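Long-range contacts in scavenger receptor with C-type lectin type I (Homo sapiens, PDB 2OX8), which probably binds carbohydrate, including the leukocyte glycan Lewis(x), through its C-type lectin carbohydrate-recognition domain: residues E60-G65 against V123-C128; H39-N44 against I127-R132. All coordinates share one frame; numbering follows the deposited sequence.

Contact 1: E60-G65 against V123-C128; sequences ESHWIG and VNNFIC. With ZN (zinc ion), chain I.
The indole of W63 carries N124 on one of its faces: CB sits over the five-membered ring, 3.9 Å from its centroid and 19° off the normal, a CH-pi contact, while OD1 lies above the benzo rim, 3.3 Å from CZ2. The amide stands steeply on the ring, the planes 76° apart. At the edge of the indole, near its plane, comes F126 CB. The imidazole of H62 takes N125 CB over one face, offset toward the rim, a second CH-pi contact, and has F126 C and a zinc-bound water in plane at its edge.

Both rings belong to strand 62-64, which pairs in parallel with strand 125-128 in the sheet of the C-type lectin fold: the bridges are H62 with N125 and W63 with F126, so H62 and N125 share one face of the sheet, W63 and F126 the other. Two backbone bonds fix this register, W63 N to N125 O at 2.8 Å and the longer N125 N to S61 O at 3.3 Å.

Outside the pair, the indole NE1 bonds to E24 O, which, with N124 over one face, restricts the ring's rotation, and the W63 and F26 rings meet edge-to-face. N125 OD1 receives a hydrogen bond from K23 NZ.

With CG anti to its carbonyl carbon (chi1 -66°), the H62 ring reaches a zinc ion, bound by NE2 at 2.0 Å, by E60 OE1 and by two waters.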
loop_
_atom_site.group_PDB
_atom_site.type_symbol
_atom_site.label_atom_id
_atom_site.label_comp_id
_atom_site.label_asym_id
_atom_site.label_seq_id
_atom_site.Cartn_x
_atom_site.Cartn_y
_atom_site.Cartn_z
ATOM N N GLU A 60 5.172 -12.213 2.239
ATOM C CA GLU A 60 4.848 -11.235 3.262
ATOM C C GLU A 60 3.824 -10.218 2.743
ATOM O O GLU A 60 3.790 -9.886 1.557
ATOM C CB GLU A 60 6.131 -10.520 3.718
ATOM C CG GLU A 60 7.442 -11.035 3.056
ATOM C CD GLU A 60 7.934 -10.147 1.904
ATOM O OE1 GLU A 60 7.130 -9.842 1.009
ATOM O OE2 GLU A 60 9.122 -9.749 1.883
ATOM N N SER A 61 2.973 -9.739 3.637
ATOM C CA SER A 61 1.967 -8.739 3.292
ATOM C C SER A 61 2.694 -7.376 3.293
ATOM O O SER A 61 3.595 -7.167 4.107
ATOM C CB SER A 61 0.866 -8.760 4.356
ATOM O OG SER A 61 -0.331 -8.181 3.890
ATOM N N HIS A 62 2.317 -6.466 2.393
ATOM C CA HIS A 62 2.955 -5.142 2.315
ATOM C C HIS A 62 1.976 -3.978 2.458
ATOM O O HIS A 62 0.889 -4.024 1.894
ATOM C CB HIS A 62 3.675 -4.984 0.970
ATOM C CG HIS A 62 4.845 -5.899 0.794
ATOM N ND1 HIS A 62 6.150 -5.467 0.912
ATOM C CD2 HIS A 62 4.907 -7.226 0.539
ATOM C CE1 HIS A 62 6.966 -6.491 0.739
ATOM N NE2 HIS A 62 6.237 -7.571 0.510
ATOM N N TRP A 63 2.362 -2.931 3.189
ATOM C CA TRP A 63 1.499 -1.747 3.347
ATOM C C TRP A 63 1.458 -0.970 2.033
ATOM O O TRP A 63 2.444 -0.925 1.306
ATOM C CB TRP A 63 2.049 -0.750 4.367
ATOM C CG TRP A 63 2.040 -1.110 5.791
ATOM C CD1 TRP A 63 3.125 -1.214 6.597
ATOM C CD2 TRP A 63 0.895 -1.357 6.617
ATOM N NE1 TRP A 63 2.738 -1.514 7.878
ATOM C CE2 TRP A 63 1.373 -1.608 7.921
ATOM C CE3 TRP A 63 -0.494 -1.386 6.382
ATOM C CZ2 TRP A 63 0.522 -1.890 8.995
ATOM C CZ3 TRP A 63 -1.337 -1.660 7.444
ATOM C CH2 TRP A 63 -0.822 -1.912 8.743
ATOM N N ILE A 64 0.322 -0.345 1.736
ATOM C CA ILE A 64 0.203 0.500 0.549
ATOM C C ILE A 64 -0.275 1.880 1.050
ATOM O O ILE A 64 -0.787 1.985 2.164
ATOM C CB ILE A 64 -0.756 -0.110 -0.498
ATOM C CG1 ILE A 64 -2.168 -0.305 0.062
ATOM C CG2 ILE A 64 -0.217 -1.443 -0.934
ATOM C CD1 ILE A 64 -3.168 -0.874 -0.986
ATOM N N GLY A 65 -0.085 2.934 0.267
ATOM C CA GLY A 65 -0.469 4.263 0.734
ATOM C C GLY A 65 -1.959 4.558 0.652
ATOM O O GLY A 65 -2.380 5.493 -0.031
ATOM N N VAL A 123 2.628 -4.754 12.469
ATOM C CA VAL A 123 3.865 -4.677 11.708
ATOM C C VAL A 123 3.773 -5.436 10.385
ATOM O O VAL A 123 3.236 -6.538 10.326
ATOM C CB VAL A 123 5.054 -5.207 12.553
ATOM C CG1 VAL A 123 6.354 -4.973 11.834
ATOM C CG2 VAL A 123 5.092 -4.501 13.894
ATOM N N ASN A 124 4.277 -4.820 9.320
ATOM C CA ASN A 124 4.271 -5.421 7.994
ATOM C C ASN A 124 5.394 -4.832 7.174
ATOM O O ASN A 124 6.006 -3.836 7.555
ATOM C CB ASN A 124 2.970 -5.138 7.231
ATOM C CG ASN A 124 1.754 -5.776 7.868
ATOM O OD1 ASN A 124 1.087 -5.158 8.699
ATOM N ND2 ASN A 124 1.456 -7.015 7.482
ATOM N N ASN A 125 5.652 -5.465 6.033
ATOM C CA ASN A 125 6.657 -4.998 5.106
ATOM C C ASN A 125 5.908 -3.921 4.347
ATOM O O ASN A 125 4.679 -3.852 4.429
ATOM C CB ASN A 125 7.081 -6.126 4.166
ATOM C CG ASN A 125 7.736 -7.290 4.905
ATOM O OD1 ASN A 125 7.069 -8.064 5.590
ATOM N ND2 ASN A 125 9.048 -7.406 4.779
ATOM N N PHE A 126 6.626 -3.090 3.604
ATOM C CA PHE A 126 5.980 -2.013 2.879
ATOM C C PHE A 126 6.650 -1.681 1.552
ATOM O O PHE A 126 7.816 -2.005 1.325
ATOM C CB PHE A 126 5.940 -0.770 3.774
ATOM C CG PHE A 126 7.291 -0.332 4.259
ATOM C CD1 PHE A 126 8.063 0.528 3.507
ATOM C CD2 PHE A 126 7.816 -0.842 5.444
ATOM C CE1 PHE A 126 9.341 0.875 3.914
ATOM C CE2 PHE A 126 9.097 -0.501 5.862
ATOM C CZ PHE A 126 9.862 0.360 5.093
ATOM N N ILE A 127 5.893 -1.021 0.679
ATOM C CA ILE A 127 6.385 -0.639 -0.634
ATOM C C ILE A 127 6.466 0.884 -0.750
ATOM O O ILE A 127 5.495 1.594 -0.481
ATOM C CB ILE A 127 5.451 -1.190 -1.754
ATOM C CG1 ILE A 127 5.377 -2.714 -1.666
ATOM C CG2 ILE A 127 5.968 -0.775 -3.129
ATOM C CD1 ILE A 127 4.474 -3.353 -2.729
ATOM N N CYS A 128 7.630 1.382 -1.132
ATOM C CA CYS A 128 7.813 2.810 -1.312
ATOM C C CYS A 128 7.818 3.096 -2.816
ATOM O O CYS A 128 8.251 2.270 -3.633
ATOM C CB CYS A 128 9.123 3.274 -0.690
ATOM S SG CYS A 128 9.208 3.207 1.130
HETATM ZN ZN ZN I . 7.407 -8.944 -0.457
HETATM O O HOH W 1 5.326 -10.209 -0.240
HETATM O O HOH W 2 9.041 -8.761 -2.183
#

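Contact 2: H39-N44 against I127-R132; sequences HLVFIN and ICEKDR. With ZN (zinc ion), chain F; ZN (zinc ion), chain G.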
loop_
_atom_site.group_PDB
_atom_site.type_symbol
_atom_site.label_atom_id
_atom_site.label_comp_id
_atom_site.label_asym_id
_atom_site.label_seq_id
_atom_site.Cartn_x
_atom_site.Cartn_y
_atom_site.Cartn_z
ATOM N N HIS A 39 6.780 7.787 -0.976
ATOM C CA HIS A 39 5.629 7.572 -0.129
ATOM C C HIS A 39 5.149 6.167 -0.363
ATOM O O HIS A 39 5.444 5.579 -1.405
ATOM C CB HIS A 39 4.520 8.539 -0.528
ATOM C CG HIS A 39 4.259 8.564 -2.002
ATOM N ND1 HIS A 39 3.650 7.521 -2.669
ATOM C CD2 HIS A 39 4.586 9.480 -2.948
ATOM C CE1 HIS A 39 3.612 7.790 -3.961
ATOM N NE2 HIS A 39 4.176 8.973 -4.157
ATOM N N LEU A 40 4.413 5.627 0.606
ATOM C CA LEU A 40 3.869 4.303 0.446
ATOM C C LEU A 40 3.171 4.328 -0.932
ATOM O O LEU A 40 2.493 5.306 -1.306
ATOM C CB LEU A 40 2.920 3.998 1.611
ATOM C CG LEU A 40 3.646 3.618 2.932
ATOM C CD1 LEU A 40 2.714 3.759 4.125
ATOM C CD2 LEU A 40 4.180 2.174 2.833
ATOM N N VAL A 41 3.399 3.261 -1.692
ATOM C CA VAL A 41 2.902 3.093 -3.044
ATOM C C VAL A 41 1.410 3.385 -3.281
ATOM O O VAL A 41 0.567 3.112 -2.425
ATOM C CB VAL A 41 3.231 1.653 -3.518
ATOM C CG1 VAL A 41 2.397 0.651 -2.744
ATOM C CG2 VAL A 41 3.008 1.507 -4.986
ATOM N N PHE A 42 1.110 3.965 -4.443
ATOM C CA PHE A 42 -0.265 4.251 -4.866
ATOM C C PHE A 42 -0.434 3.314 -6.054
ATOM O O PHE A 42 0.464 3.215 -6.901
ATOM C CB PHE A 42 -0.439 5.683 -5.392
ATOM C CG PHE A 42 -0.225 6.749 -4.372
ATOM C CD1 PHE A 42 0.145 8.022 -4.769
ATOM C CD2 PHE A 42 -0.359 6.484 -3.012
ATOM C CE1 PHE A 42 0.392 9.027 -3.825
ATOM C CE2 PHE A 42 -0.118 7.478 -2.061
ATOM C CZ PHE A 42 0.262 8.753 -2.474
ATOM N N ILE A 43 -1.557 2.610 -6.119
ATOM C CA ILE A 43 -1.796 1.699 -7.240
ATOM C C ILE A 43 -2.986 2.232 -8.035
ATOM O O ILE A 43 -4.133 2.104 -7.605
ATOM C CB ILE A 43 -2.064 0.284 -6.725
ATOM C CG1 ILE A 43 -0.807 -0.224 -6.015
ATOM C CG2 ILE A 43 -2.464 -0.626 -7.876
ATOM C CD1 ILE A 43 -1.058 -1.348 -5.073
ATOM N N ASN A 44 -2.711 2.835 -9.190
ATOM C CA ASN A 44 -3.773 3.430 -9.974
ATOM C C ASN A 44 -4.210 2.816 -11.300
ATOM O O ASN A 44 -4.973 3.429 -12.038
ATOM C CB ASN A 44 -3.454 4.898 -10.179
ATOM C CG ASN A 44 -3.560 5.680 -8.900
ATOM O OD1 ASN A 44 -4.611 5.703 -8.269
ATOM N ND2 ASN A 44 -2.468 6.319 -8.500
ATOM N N ILE A 127 5.893 -1.021 0.679
ATOM C CA ILE A 127 6.385 -0.639 -0.634
ATOM C C ILE A 127 6.466 0.884 -0.750
ATOM O O ILE A 127 5.495 1.594 -0.481
ATOM C CB ILE A 127 5.451 -1.190 -1.754
ATOM C CG1 ILE A 127 5.377 -2.714 -1.666
ATOM C CG2 ILE A 127 5.968 -0.775 -3.129
ATOM C CD1 ILE A 127 4.474 -3.353 -2.729
ATOM N N CYS A 128 7.630 1.382 -1.132
ATOM C CA CYS A 128 7.813 2.810 -1.312
ATOM C C CYS A 128 7.818 3.096 -2.816
ATOM O O CYS A 128 8.251 2.270 -3.633
ATOM C CB CYS A 128 9.123 3.274 -0.690
ATOM S SG CYS A 128 9.208 3.207 1.130
ATOM N N GLU A 129 7.351 4.278 -3.180
ATOM C CA GLU A 129 7.246 4.642 -4.573
ATOM C C GLU A 129 7.576 6.123 -4.766
ATOM O O GLU A 129 7.362 6.938 -3.862
ATOM C CB GLU A 129 5.815 4.340 -5.030
ATOM C CG GLU A 129 5.423 4.816 -6.427
ATOM C CD GLU A 129 3.919 4.704 -6.690
ATOM O OE1 GLU A 129 3.136 5.298 -5.924
ATOM O OE2 GLU A 129 3.516 4.033 -7.660
ATOM N N LYS A 130 8.130 6.451 -5.930
ATOM C CA LYS A 130 8.437 7.836 -6.280
ATOM C C LYS A 130 8.569 7.935 -7.797
ATOM O O LYS A 130 9.175 7.076 -8.431
ATOM C CB LYS A 130 9.709 8.334 -5.597
ATOM C CG LYS A 130 10.963 7.540 -5.891
ATOM C CD LYS A 130 12.155 8.185 -5.184
ATOM C CE LYS A 130 13.347 7.240 -5.060
ATOM N NZ LYS A 130 14.332 7.840 -4.107
ATOM N N ASP A 131 7.968 8.974 -8.366
ATOM C CA ASP A 131 7.980 9.205 -9.802
ATOM C C ASP A 131 9.169 10.106 -10.167
ATOM O O ASP A 131 9.309 11.199 -9.639
ATOM C CB ASP A 131 6.633 9.849 -10.201
ATOM C CG ASP A 131 6.622 10.391 -11.618
ATOM O OD1 ASP A 131 7.458 11.254 -11.950
ATOM O OD2 ASP A 131 5.764 9.976 -12.410
ATOM N N ARG A 132 10.031 9.638 -11.066
ATOM C CA ARG A 132 11.188 10.426 -11.481
ATOM C C ARG A 132 10.762 11.720 -12.148
ATOM O O ARG A 132 9.616 11.789 -12.641
ATOM C CB ARG A 132 12.062 9.630 -12.452
ATOM C CG ARG A 132 12.613 8.348 -11.866
ATOM C CD ARG A 132 13.733 7.781 -12.724
ATOM N NE ARG A 132 13.265 7.174 -13.968
ATOM C CZ ARG A 132 12.495 6.090 -14.029
ATOM N NH1 ARG A 132 12.091 5.483 -12.916
ATOM N NH2 ARG A 132 12.141 5.598 -15.205
HETATM ZN ZN ZN F . 1.793 3.928 -8.359
HETATM ZN ZN ZN G . 4.867 9.860 -13.966
#
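H39 and E129 meet as an antiparallel hydrogen-bonded pair, with L40 and C128 the non-hydrogen-bonded pair beside it; this short ladder joins strand 39-40 to strand 125-131 of the C-type lectin fold. Of the backbone bonds, E129 N to H39 O measures 2.9 Å and V41 N to I127 O also 2.9 Å.

Polar side-chain bonding centres on E129. Its chain runs extended, CG anti to the backbone N (chi1 172°), carrying the carboxylate to the loop, where OE1 accepts F42 N at 2.8 Å from above the carboxylate plane. H39 ND1 donates to L40 O at 2.8 Å, an acceptor lying in the imidazole plane, a bond within 39-44 that orients the ring.

Metal coordination uses the second carboxylate oxygen: E129 OE2 binds a zinc ion at 1.9 Å and F42 O binds it at 2.1 Å, with E48 completing the protein ligands. The F42 N bond thus steadies the same carboxylate that holds the metal. D131 OD2 and D14 bind another zinc.

Ring and apolar packing fill the rest. F42 CE1 lies over one face of the H39 imidazole, and V41 CB touches I127 CG2 at 3.7 Å.

V41 and I127 both pack on I52 of helix 46-55, L40 touches helix 26-35, and E129 touches K15 and Y17 of strand 15-19.

From the N terminus, the chain passes helix 26-35 and enters 39-44, the first half of contact 2. It then runs through helix 46-55 to 60-65, which opens contact 1, and on through strands 76-77, 106-109 and 115-118 before 123-128 closes that contact. Continuing along the same strand, 127-132 closes contact 2, so the loop of contact 1 lies within the wider one of contact 2, the two sharing I127 and C128. Strand 125-131 therefore has 62-67 as a parallel neighbour and 39-40 as an antiparallel one. The contacts also touch directly: G65 N lies 2.8 Å from V41 O, a probable hydrogen bond, and F126 CB packs on L40 CD2.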